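Local coordinates for protein putative glutaryl-CoA dehydrogenase (Thermus thermophilus, PDB 2EBA) that belongs to the acyl-CoA dehydrogenase family of flavoproteins and binds flavin-adenine dinucleotide in a tetramer of identical chains, at residues Asp36-Gly41 / Leu207-Thr212; Val85-Arg90 / Leu356-Val361; Ala21-Leu26 / Cys79-Arg84. All blocks are in the same frame, centred on the assembly; numbering follows the deposited sequence.

Contact 1: Asp36-Gly41 / Leu207-Thr212; sequences DWWEEG and LRASVT
Arg-208 reaches across the end of helix 31-39 and gives two N-H groups to its last carbonyls. The bond from Arg-208 NH2 to Glu-39 O is 2.9 Å long and nearly straight, at 172°. The oxygen lies in the guanidinium plane, but the nitrogen stands above the plane of the carbonyl. The second bond, from Arg-208 NE to Trp-38 O, is weak because it is bent, with an angle of 130° at the hydrogen. Trp-38 O also accepts from Gly-41 N within its own segment. Arg-208 NH1 turns to another backbone oxygen, that of Lys-204, so all three nitrogens of the group are used. The positive charge sits at the C-terminal end of the helix, where it probably suits the helix dipole.

This helix end is a Schellman motif. Gly-41 has positive phi and closes it. Gly-41 CA lies over one face of the Arg-208 guanidinium, 3.6 Å above the plane, and makes a CA-H...O contact of 3.3 Å to Arg-208 O. The contact joins a helix of the N-terminal domain to the loop between strands 196-200 and 212-217 of the middle domain, within the acyl-CoA dehydrogenase fold.

The apolar part centres on Trp-38. Its CG is anti to the backbone N (chi1 -169°), and the arginine chain crosses the indole at about a right angle. Arg-208 CD sits over the six-membered ring of Trp-38 in a CH-pi contact, 3.5 Å from the centroid. The chain bends at chi3, and the guanidinium plane ends up steeply inclined to the indole. Ala-209 CB packs beside Trp-38 CD1 at 4.4 Å. Met-205 of the second subunit also packs on Trp-38, and the neighbouring Leu-207 touches the flavin-adenine dinucleotide.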
loop_
_atom_site.group_PDB
_atom_site.type_symbol
_atom_site.label_atom_id
_atom_site.label_comp_id
_atom_site.label_asym_id
_atom_site.label_seq_id
_atom_site.Cartn_x
_atom_site.Cartn_y
_atom_site.Cartn_z
ATOM N N ASP A 36 2.164 18.458 28.522
ATOM C CA ASP A 36 2.437 19.865 28.725
ATOM C C ASP A 36 3.729 20.341 28.068
ATOM O O ASP A 36 3.722 21.356 27.378
ATOM C CB ASP A 36 2.452 20.154 30.214
ATOM C CG ASP A 36 1.176 19.687 30.894
ATOM O OD1 ASP A 36 0.189 19.413 30.168
ATOM O OD2 ASP A 36 1.135 19.584 32.132
ATOM N N TRP A 37 4.831 19.639 28.257
ATOM C CA TRP A 37 6.059 20.108 27.641
ATOM C C TRP A 37 5.987 20.134 26.100
ATOM O O TRP A 37 6.449 21.102 25.485
ATOM C CB TRP A 37 7.239 19.257 28.095
ATOM C CG TRP A 37 7.481 19.265 29.578
ATOM C CD1 TRP A 37 7.160 20.256 30.488
ATOM C CD2 TRP A 37 8.191 18.266 30.321
ATOM N NE1 TRP A 37 7.634 19.923 31.739
ATOM C CE2 TRP A 37 8.273 18.711 31.665
ATOM C CE3 TRP A 37 8.776 17.035 29.980
ATOM C CZ2 TRP A 37 8.910 17.961 32.667
ATOM C CZ3 TRP A 37 9.405 16.298 30.971
ATOM C CH2 TRP A 37 9.464 16.762 32.298
ATOM N N TRP A 38 5.420 19.091 25.482
ATOM C CA TRP A 38 5.297 19.024 24.023
ATOM C C TRP A 38 4.407 20.213 23.621
ATOM O O TRP A 38 4.737 20.991 22.713
ATOM C CB TRP A 38 4.627 17.715 23.609
ATOM C CG TRP A 38 4.695 17.444 22.162
ATOM C CD1 TRP A 38 5.709 16.817 21.490
ATOM C CD2 TRP A 38 3.778 17.900 21.165
ATOM N NE1 TRP A 38 5.480 16.851 20.134
ATOM C CE2 TRP A 38 4.297 17.516 19.903
ATOM C CE3 TRP A 38 2.564 18.610 21.209
ATOM C CZ2 TRP A 38 3.660 17.816 18.699
ATOM C CZ3 TRP A 38 1.924 18.906 20.016
ATOM C CH2 TRP A 38 2.476 18.508 18.773
ATOM N N GLU A 39 3.291 20.335 24.338
ATOM C CA GLU A 39 2.309 21.389 24.126
ATOM C C GLU A 39 2.930 22.787 24.172
ATOM O O GLU A 39 2.733 23.570 23.242
ATOM C CB GLU A 39 1.250 21.277 25.196
ATOM C CG GLU A 39 -0.148 21.422 24.757
ATOM C CD GLU A 39 -1.105 20.986 25.841
ATOM O OE1 GLU A 39 -0.924 19.833 26.337
ATOM O OE2 GLU A 39 -2.019 21.770 26.171
ATOM N N GLU A 40 3.646 23.127 25.248
ATOM C CA GLU A 40 4.249 24.456 25.309
ATOM C C GLU A 40 5.566 24.499 24.543
ATOM O O GLU A 40 6.265 25.498 24.545
ATOM C CB GLU A 40 4.421 24.929 26.760
ATOM C CG GLU A 40 5.023 23.929 27.720
ATOM C CD GLU A 40 4.295 23.937 29.049
ATOM O OE1 GLU A 40 3.049 23.839 29.044
ATOM O OE2 GLU A 40 4.956 24.038 30.098
ATOM N N GLY A 41 5.885 23.403 23.875
ATOM C CA GLY A 41 7.092 23.349 23.082
ATOM C C GLY A 41 8.384 23.590 23.826
ATOM O O GLY A 41 9.225 24.364 23.381
ATOM N N LEU A 207 8.254 17.300 17.011
ATOM C CA LEU A 207 9.403 17.301 17.903
ATOM C C LEU A 207 9.452 18.602 18.722
ATOM O O LEU A 207 10.486 19.261 18.826
ATOM C CB LEU A 207 10.689 17.117 17.093
ATOM C CG LEU A 207 11.717 16.280 17.858
ATOM C CD1 LEU A 207 11.273 14.816 17.860
ATOM C CD2 LEU A 207 13.091 16.418 17.230
ATOM N N ARG A 208 8.316 18.961 19.311
ATOM C CA ARG A 208 8.218 20.187 20.095
ATOM C C ARG A 208 8.928 20.141 21.445
ATOM O O ARG A 208 9.318 21.185 21.974
ATOM C CB ARG A 208 6.754 20.564 20.274
ATOM C CG ARG A 208 6.125 21.072 18.988
ATOM C CD ARG A 208 4.637 21.291 19.140
ATOM N NE ARG A 208 4.305 22.320 20.117
ATOM C CZ ARG A 208 4.535 23.624 19.957
ATOM N NH1 ARG A 208 5.104 24.085 18.852
ATOM N NH2 ARG A 208 4.198 24.471 20.910
ATOM N N ALA A 209 9.083 18.937 21.999
ATOM C CA ALA A 209 9.790 18.754 23.265
ATOM C C ALA A 209 11.257 18.545 22.893
ATOM O O ALA A 209 11.811 17.458 23.060
ATOM C CB ALA A 209 9.253 17.538 23.999
ATOM N N SER A 210 11.871 19.596 22.365
ATOM C CA SER A 210 13.258 19.554 21.926
ATOM C C SER A 210 13.617 20.912 21.362
ATOM O O SER A 210 12.744 21.618 20.853
ATOM C CB SER A 210 13.431 18.493 20.833
ATOM O OG SER A 210 14.610 18.706 20.071
ATOM N N VAL A 211 14.887 21.298 21.450
ATOM C CA VAL A 211 15.272 22.582 20.889
ATOM C C VAL A 211 15.986 22.384 19.554
ATOM O O VAL A 211 16.894 21.561 19.423
ATOM C CB VAL A 211 16.115 23.458 21.915
ATOM C CG1 VAL A 211 16.026 22.850 23.317
ATOM C CG2 VAL A 211 17.563 23.644 21.446
ATOM N N THR A 212 15.511 23.120 18.553
ATOM C CA THR A 212 16.039 23.077 17.196
ATOM C C THR A 212 16.459 24.488 16.858
ATOM O O THR A 212 15.687 25.430 17.024
ATOM C CB THR A 212 14.970 22.661 16.199
ATOM O OG1 THR A 212 14.179 21.605 16.758
ATOM C CG2 THR A 212 15.619 22.199 14.903
#

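Contact 2: Val85-Arg90 / Leu356-Val361. With FAD (flavin-adenine dinucleotide), chain I.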
loop_
_atom_site.group_PDB
_atom_site.type_symbol
_atom_site.label_atom_id
_atom_site.label_comp_id
_atom_site.label_asym_id
_atom_site.label_seq_id
_atom_site.Cartn_x
_atom_site.Cartn_y
_atom_site.Cartn_z
ATOM N N VAL A 85 8.380 7.366 25.422
ATOM C CA VAL A 85 7.763 8.480 26.122
ATOM C C VAL A 85 7.585 9.581 25.073
ATOM O O VAL A 85 6.468 10.022 24.816
ATOM C CB VAL A 85 8.651 8.998 27.257
ATOM C CG1 VAL A 85 7.992 10.190 27.897
ATOM C CG2 VAL A 85 8.880 7.903 28.286
ATOM N N ASP A 86 8.699 10.009 24.477
ATOM C CA ASP A 86 8.692 11.041 23.447
ATOM C C ASP A 86 10.009 11.045 22.668
ATOM O O ASP A 86 11.081 10.945 23.264
ATOM C CB ASP A 86 8.480 12.412 24.071
ATOM C CG ASP A 86 8.254 13.494 23.028
ATOM O OD1 ASP A 86 7.104 13.641 22.554
ATOM O OD2 ASP A 86 9.234 14.180 22.667
ATOM N N SER A 87 9.918 11.168 21.341
ATOM C CA SER A 87 11.094 11.182 20.466
ATOM C C SER A 87 12.055 12.334 20.805
ATOM O O SER A 87 13.255 12.247 20.553
ATOM C CB SER A 87 10.671 11.303 18.988
ATOM O OG SER A 87 9.784 10.272 18.581
ATOM N N GLY A 88 11.530 13.418 21.364
ATOM C CA GLY A 88 12.388 14.532 21.704
ATOM C C GLY A 88 13.365 14.172 22.805
ATOM O O GLY A 88 14.525 14.613 22.814
ATOM N N LEU A 89 12.899 13.366 23.747
ATOM C CA LEU A 89 13.747 12.967 24.851
ATOM C C LEU A 89 14.838 12.045 24.339
ATOM O O LEU A 89 15.976 12.106 24.806
ATOM C CB LEU A 89 12.926 12.270 25.943
ATOM C CG LEU A 89 11.801 13.075 26.616
ATOM C CD1 LEU A 89 11.126 12.227 27.684
ATOM C CD2 LEU A 89 12.362 14.354 27.228
ATOM N N ARG A 90 14.492 11.205 23.370
ATOM C CA ARG A 90 15.449 10.260 22.790
ATOM C C ARG A 90 16.467 11.004 21.923
ATOM O O ARG A 90 17.649 10.657 21.881
ATOM C CB ARG A 90 14.697 9.211 21.956
ATOM C CG ARG A 90 15.503 7.965 21.551
ATOM C CD ARG A 90 16.301 8.184 20.266
ATOM N NE ARG A 90 15.426 8.569 19.166
ATOM C CZ ARG A 90 15.722 9.481 18.247
ATOM N NH1 ARG A 90 16.884 10.120 18.282
ATOM N NH2 ARG A 90 14.839 9.777 17.300
ATOM N N LEU A 356 3.143 12.978 14.978
ATOM C CA LEU A 356 3.861 14.186 14.553
ATOM C C LEU A 356 5.371 14.074 14.744
ATOM O O LEU A 356 6.141 14.368 13.833
ATOM C CB LEU A 356 3.310 15.427 15.282
ATOM C CG LEU A 356 1.948 15.946 14.752
ATOM C CD1 LEU A 356 1.385 17.041 15.638
ATOM C CD2 LEU A 356 2.118 16.469 13.330
ATOM N N ASN A 357 5.795 13.650 15.926
ATOM C CA ASN A 357 7.215 13.475 16.206
ATOM C C ASN A 357 7.865 12.558 15.169
ATOM O O ASN A 357 8.919 12.882 14.609
ATOM C CB ASN A 357 7.400 12.863 17.595
ATOM C CG ASN A 357 7.238 13.876 18.703
ATOM O OD1 ASN A 357 7.089 13.523 19.878
ATOM N ND2 ASN A 357 7.285 15.139 18.340
ATOM N N LEU A 358 7.224 11.416 14.907
ATOM C CA LEU A 358 7.761 10.443 13.955
ATOM C C LEU A 358 7.901 10.955 12.534
ATOM O O LEU A 358 8.633 10.383 11.723
ATOM C CB LEU A 358 6.930 9.164 13.980
ATOM C CG LEU A 358 7.215 8.294 15.208
ATOM C CD1 LEU A 358 6.251 7.126 15.251
ATOM C CD2 LEU A 358 8.663 7.804 15.165
ATOM N N GLU A 359 7.207 12.044 12.232
ATOM C CA GLU A 359 7.303 12.638 10.909
ATOM C C GLU A 359 8.743 13.187 10.789
ATOM O O GLU A 359 9.373 13.080 9.740
ATOM C CB GLU A 359 6.239 13.739 10.777
ATOM C CG GLU A 359 5.819 14.100 9.344
ATOM C CD GLU A 359 4.935 13.066 8.643
ATOM O OE1 GLU A 359 3.840 12.748 9.155
ATOM O OE2 GLU A 359 5.331 12.584 7.557
ATOM N N THR A 360 9.268 13.733 11.887
ATOM C CA THR A 360 10.633 14.266 11.922
ATOM C C THR A 360 11.669 13.139 11.850
ATOM O O THR A 360 12.586 13.164 11.017
ATOM C CB THR A 360 10.877 15.078 13.220
ATOM O OG1 THR A 360 10.327 16.394 13.073
ATOM C CG2 THR A 360 12.364 15.164 13.542
ATOM N N VAL A 361 11.515 12.156 12.730
ATOM C CA VAL A 361 12.415 11.012 12.775
ATOM C C VAL A 361 12.454 10.356 11.400
ATOM O O VAL A 361 13.484 9.838 10.960
ATOM C CB VAL A 361 11.937 9.987 13.814
ATOM C CG1 VAL A 361 12.957 8.862 13.942
ATOM C CG2 VAL A 361 11.701 10.676 15.151
HETATM P PA FAD I . 15.949 17.757 1.344
HETATM O O1A FAD I . 15.794 18.863 0.323
HETATM O O2A FAD I . 17.289 17.104 1.574
HETATM O O5B FAD I . 14.825 16.638 1.008
HETATM C C5B FAD I . 13.561 16.882 0.673
HETATM C C4B FAD I . 12.770 15.791 -0.002
HETATM O O4B FAD I . 13.622 15.174 -1.194
HETATM C C3B FAD I . 12.991 14.445 0.879
HETATM O O3B FAD I . 11.878 13.624 0.542
HETATM C C2B FAD I . 14.131 13.572 0.306
HETATM O O2B FAD I . 13.856 12.224 0.360
HETATM C C1B FAD I . 13.995 13.916 -1.155
HETATM N N9A FAD I . 15.389 13.743 -1.752
HETATM C C8A FAD I . 16.472 14.422 -1.411
HETATM N N7A FAD I . 17.492 13.971 -2.215
HETATM C C5A FAD I . 17.007 13.017 -3.058
HETATM C C6A FAD I . 17.573 12.205 -4.096
HETATM N N6A FAD I . 18.874 12.285 -4.420
HETATM N N1A FAD I . 16.766 11.320 -4.768
HETATM C C2A FAD I . 15.438 11.203 -4.465
HETATM N N3A FAD I . 14.873 11.968 -3.475
HETATM C C4A FAD I . 15.636 12.884 -2.771
HETATM N N1 FAD I . 20.651 17.834 10.893
HETATM C C2 FAD I . 21.859 17.813 11.550
HETATM O O2 FAD I . 22.921 17.787 10.904
HETATM N N3 FAD I . 21.898 17.825 12.918
HETATM C C4 FAD I . 20.738 17.861 13.654
HETATM O O4 FAD I . 20.796 17.885 14.899
HETATM C C4X FAD I . 19.488 17.886 13.000
HETATM N N5 FAD I . 18.309 17.946 13.713
HETATM C C5X FAD I . 17.090 18.010 13.080
HETATM C C6 FAD I . 15.899 18.107 13.845
HETATM C C7 FAD I . 14.640 18.205 13.201
HETATM C C7M FAD I . 13.414 18.324 14.083
HETATM C C8 FAD I . 14.566 18.191 11.772
HETATM C C8M FAD I . 13.265 18.294 11.003
HETATM C C9 FAD I . 15.750 18.090 11.021
HETATM C C9A FAD I . 17.039 18.000 11.645
HETATM N N10 FAD I . 18.247 17.925 10.919
HETATM C C10 FAD I . 19.455 17.874 11.576
HETATM C "C1'" FAD I . 18.273 17.930 9.449
HETATM C "C2'" FAD I . 17.716 16.693 8.808
HETATM O "O2'" FAD I . 18.718 15.689 8.781
HETATM C "C3'" FAD I . 17.227 17.090 7.445
HETATM O "O3'" FAD I . 15.906 17.603 7.590
HETATM C "C4'" FAD I . 17.192 15.949 6.436
HETATM O "O4'" FAD I . 18.495 15.718 5.893
HETATM C "C5'" FAD I . 16.252 16.278 5.293
HETATM O "O5'" FAD I . 16.854 17.228 4.436
HETATM P P FAD I . 16.203 18.663 4.056
HETATM O O1P FAD I . 15.216 19.108 5.090
HETATM O O2P FAD I . 17.347 19.602 3.762
HETATM O O3P FAD I . 15.358 18.320 2.739
#
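Asp-86 and Asn-357 bring two polar side chains together in a fully buried place. Asp-86 OD1 lies 2.7 Å from the modelled Asn-357 OD1. The amide is probably turned over in the model, so the identity of that atom is doubtful. The carboxylate and amide planes are nearly perpendicular, 84° apart. Asp-86 OD1 has a firm partner too, in a salt bridge to Arg-353.

The other carboxylate oxygen works on its own helix. Asp-86 is the N-cap of helix 87-107, and its OD2 accepts from Gly-88 N at 2.7 Å. The amide nitrogen comes from above the carboxylate plane. Asp-86 thus links the start of this N-terminal-domain helix to helix 351-361 of the C-terminal domain, in the helical core of the acyl-CoA dehydrogenase fold.

Further along, the contact is mostly van der Waals packing. Ser-87 OG is 3.7 Å from Asn-357 CB and 4.0 Å from Val-361 CG2. The hydroxyl is also hydrogen-bonded to Glu-83. Val-361 CG2 is anti to its carbonyl carbon, which sets this methyl against both Ser-87 and Arg-90. Val-361 CG2 meets the edge of the Arg-90 guanidinium, 3.9 Å from Arg-90 NH2. The arginine chain bends at chi2 (-86°) and again at chi3 (-57°), folding back so that Ser-87 O lies over one guanidinium face. Its polar ends are satisfied by Glu-83, Ser-94 and Tyr-364.

Thr-360 CG2 lies 3.4 Å from C7M, a methyl on the flavin ring of flavin-adenine dinucleotide.

Contact 3: Ala21-Leu26 / Cys79-Arg84; sequences AARRFL and CYELER
Arg-23 and Glu-81 form a two-pronged salt bridge between helices 13-29 and 72-85 of the N-terminal helical domain. The short segments run nearly parallel, crossing at -25° with axes 9.2 Å apart. The grip is side-on. Arg-23 NE bonds Glu-81 OE1 at 2.7 Å, and Arg-23 NH2 bonds Glu-81 OE2 at the same length, on its syn lone pair. Glu-81 bends at chi2 (-54°), which folds its carboxylate back toward Arg-23.

The tight apolar side is buried. Ala-22 CB rests on Glu-81 CB at 3.9 Å. Leu-26 CD1 lies 3.6 Å from Glu-81 O, and its other methyl, CD2, meets Leu-82 CD2 at 4.2 Å. Phe-51 of helix 48-54 also touches Leu-82.

The other side is polar and less enclosed, since Arg-23 and Arg-84 are both partly exposed. Arg-84 extends from CG to NE and lays its guanidinium flat on that of Arg-23. The two groups stack with the carboxylates of Glu-81 and Glu-257 beside them, which probably balance their charge. Glu-257 of helix 235-269 forms salt bridges with both arginines and a hydrogen bond with Tyr-80 OH. Glu-81 OE1 makes a long ion pair with Arg-84 NH1. The Tyr-80 ring turns its edge to Arg-23, with Tyr-80 CE2 4.1 Å from Arg-23 NH2.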
loop_
_atom_site.group_PDB
_atom_site.type_symbol
_atom_site.label_atom_id
_atom_site.label_comp_id
_atom_site.label_asym_id
_atom_site.label_seq_id
_atom_site.Cartn_x
_atom_site.Cartn_y
_atom_site.Cartn_z
ATOM N N ALA A 21 14.902 -0.124 34.709
ATOM C CA ALA A 21 15.148 1.115 35.442
ATOM C C ALA A 21 14.801 2.335 34.599
ATOM O O ALA A 21 14.243 3.314 35.123
ATOM C CB ALA A 21 16.614 1.180 35.820
ATOM N N ALA A 22 15.147 2.303 33.312
ATOM C CA ALA A 22 14.916 3.421 32.422
ATOM C C ALA A 22 13.401 3.714 32.445
ATOM O O ALA A 22 12.993 4.875 32.582
ATOM C CB ALA A 22 15.322 3.055 31.016
ATOM N N ARG A 23 12.551 2.682 32.314
ATOM C CA ARG A 23 11.094 2.855 32.297
ATOM C C ARG A 23 10.657 3.361 33.695
ATOM O O ARG A 23 9.779 4.225 33.763
ATOM C CB ARG A 23 10.415 1.495 31.976
ATOM C CG ARG A 23 8.887 1.548 32.074
ATOM C CD ARG A 23 8.086 0.459 31.309
ATOM N NE ARG A 23 8.553 0.243 29.939
ATOM C CZ ARG A 23 7.942 -0.527 29.033
ATOM N NH1 ARG A 23 6.809 -1.166 29.335
ATOM N NH2 ARG A 23 8.478 -0.685 27.828
ATOM N N ARG A 24 11.229 2.885 34.800
ATOM C CA ARG A 24 10.797 3.397 36.111
ATOM C C ARG A 24 11.104 4.895 36.215
ATOM O O ARG A 24 10.257 5.679 36.608
ATOM C CB ARG A 24 11.518 2.698 37.271
ATOM C CG ARG A 24 10.760 1.469 37.708
ATOM C CD ARG A 24 11.262 0.965 39.040
ATOM N NE ARG A 24 11.958 -0.307 38.873
ATOM C CZ ARG A 24 13.277 -0.449 38.871
ATOM N NH1 ARG A 24 14.050 0.622 39.038
ATOM N NH2 ARG A 24 13.820 -1.642 38.665
ATOM N N PHE A 25 12.323 5.295 35.863
ATOM C CA PHE A 25 12.670 6.705 35.930
ATOM C C PHE A 25 11.766 7.566 35.064
ATOM O O PHE A 25 11.117 8.471 35.574
ATOM C CB PHE A 25 14.130 6.860 35.563
ATOM C CG PHE A 25 14.470 8.163 34.966
ATOM C CD1 PHE A 25 14.283 9.351 35.682
ATOM C CD2 PHE A 25 14.965 8.224 33.676
ATOM C CE1 PHE A 25 14.580 10.592 35.093
ATOM C CE2 PHE A 25 15.273 9.449 33.090
ATOM C CZ PHE A 25 15.072 10.637 33.806
ATOM N N LEU A 26 11.682 7.239 33.782
ATOM C CA LEU A 26 10.871 8.016 32.852
ATOM C C LEU A 26 9.397 8.095 33.121
ATOM O O LEU A 26 8.716 9.061 32.733
ATOM C CB LEU A 26 11.035 7.459 31.463
ATOM C CG LEU A 26 12.415 7.724 30.954
ATOM C CD1 LEU A 26 12.655 6.738 29.836
ATOM C CD2 LEU A 26 12.517 9.173 30.497
ATOM N N CYS A 79 17.217 3.928 24.424
ATOM C CA CYS A 79 16.603 4.727 23.372
ATOM C C CYS A 79 15.146 4.313 23.234
ATOM O O CYS A 79 14.259 5.152 23.068
ATOM C CB CYS A 79 17.339 4.516 22.051
ATOM S SG CYS A 79 18.880 5.419 21.962
ATOM N N TYR A 80 14.921 3.006 23.319
ATOM C CA TYR A 80 13.598 2.396 23.229
ATOM C C TYR A 80 12.648 3.037 24.247
ATOM O O TYR A 80 11.577 3.560 23.911
ATOM C CB TYR A 80 13.727 0.889 23.518
ATOM C CG TYR A 80 12.458 0.094 23.340
ATOM C CD1 TYR A 80 12.144 -0.490 22.108
ATOM C CD2 TYR A 80 11.544 -0.037 24.383
ATOM C CE1 TYR A 80 10.951 -1.187 21.920
ATOM C CE2 TYR A 80 10.343 -0.727 24.207
ATOM C CZ TYR A 80 10.057 -1.298 22.970
ATOM O OH TYR A 80 8.889 -1.993 22.775
ATOM N N GLU A 81 13.062 2.976 25.508
ATOM C CA GLU A 81 12.282 3.531 26.603
ATOM C C GLU A 81 12.133 5.058 26.498
ATOM O O GLU A 81 11.074 5.611 26.805
ATOM C CB GLU A 81 12.916 3.131 27.943
ATOM C CG GLU A 81 12.772 1.645 28.278
ATOM C CD GLU A 81 11.325 1.171 28.226
ATOM O OE1 GLU A 81 10.453 1.847 28.805
ATOM O OE2 GLU A 81 11.056 0.119 27.614
ATOM N N LEU A 82 13.187 5.737 26.060
ATOM C CA LEU A 82 13.128 7.181 25.902
ATOM C C LEU A 82 12.051 7.560 24.874
ATOM O O LEU A 82 11.131 8.322 25.180
ATOM C CB LEU A 82 14.492 7.711 25.449
ATOM C CG LEU A 82 15.570 7.937 26.511
ATOM C CD1 LEU A 82 16.907 8.105 25.838
ATOM C CD2 LEU A 82 15.238 9.167 27.332
ATOM N N GLU A 83 12.165 7.006 23.667
ATOM C CA GLU A 83 11.243 7.288 22.568
ATOM C C GLU A 83 9.822 6.896 22.900
ATOM O O GLU A 83 8.867 7.548 22.486
ATOM C CB GLU A 83 11.680 6.539 21.315
ATOM C CG GLU A 83 11.034 7.046 20.041
ATOM C CD GLU A 83 12.058 7.537 19.042
ATOM O OE1 GLU A 83 13.156 6.934 18.992
ATOM O OE2 GLU A 83 11.765 8.506 18.308
ATOM N N ARG A 84 9.663 5.824 23.661
ATOM C CA ARG A 84 8.352 5.352 24.052
ATOM C C ARG A 84 7.610 6.480 24.803
ATOM O O ARG A 84 6.373 6.532 24.840
ATOM C CB ARG A 84 8.515 4.158 24.942
ATOM C CG ARG A 84 7.258 3.565 25.493
ATOM C CD ARG A 84 7.721 2.375 26.306
ATOM N NE ARG A 84 6.754 1.890 27.281
ATOM C CZ ARG A 84 6.411 2.532 28.403
ATOM N NH1 ARG A 84 6.948 3.718 28.715
ATOM N NH2 ARG A 84 5.537 1.978 29.241
#

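In the fold
Contact 2, on helices 87-107 and 351-361, lies between the other two, its centre 10 Å from that of contact 1 and 13 Å from that of contact 3. Contacts 1 and 3 are 18 Å apart, centre to centre, and do not touch. Trp-38 and Ala-209 of contact 1 pack on Asp-86. On the other side, Glu-83 of contact 3 forms a salt bridge with Arg-90. Contact 3 closes before contact 2 opens along the chain, while contact 1 crosses both. Contact 3 stays within the N-terminal domain. Contacts 1 and 2 tie that domain to the middle and C-terminal domains, beside the flavin and the second subunit.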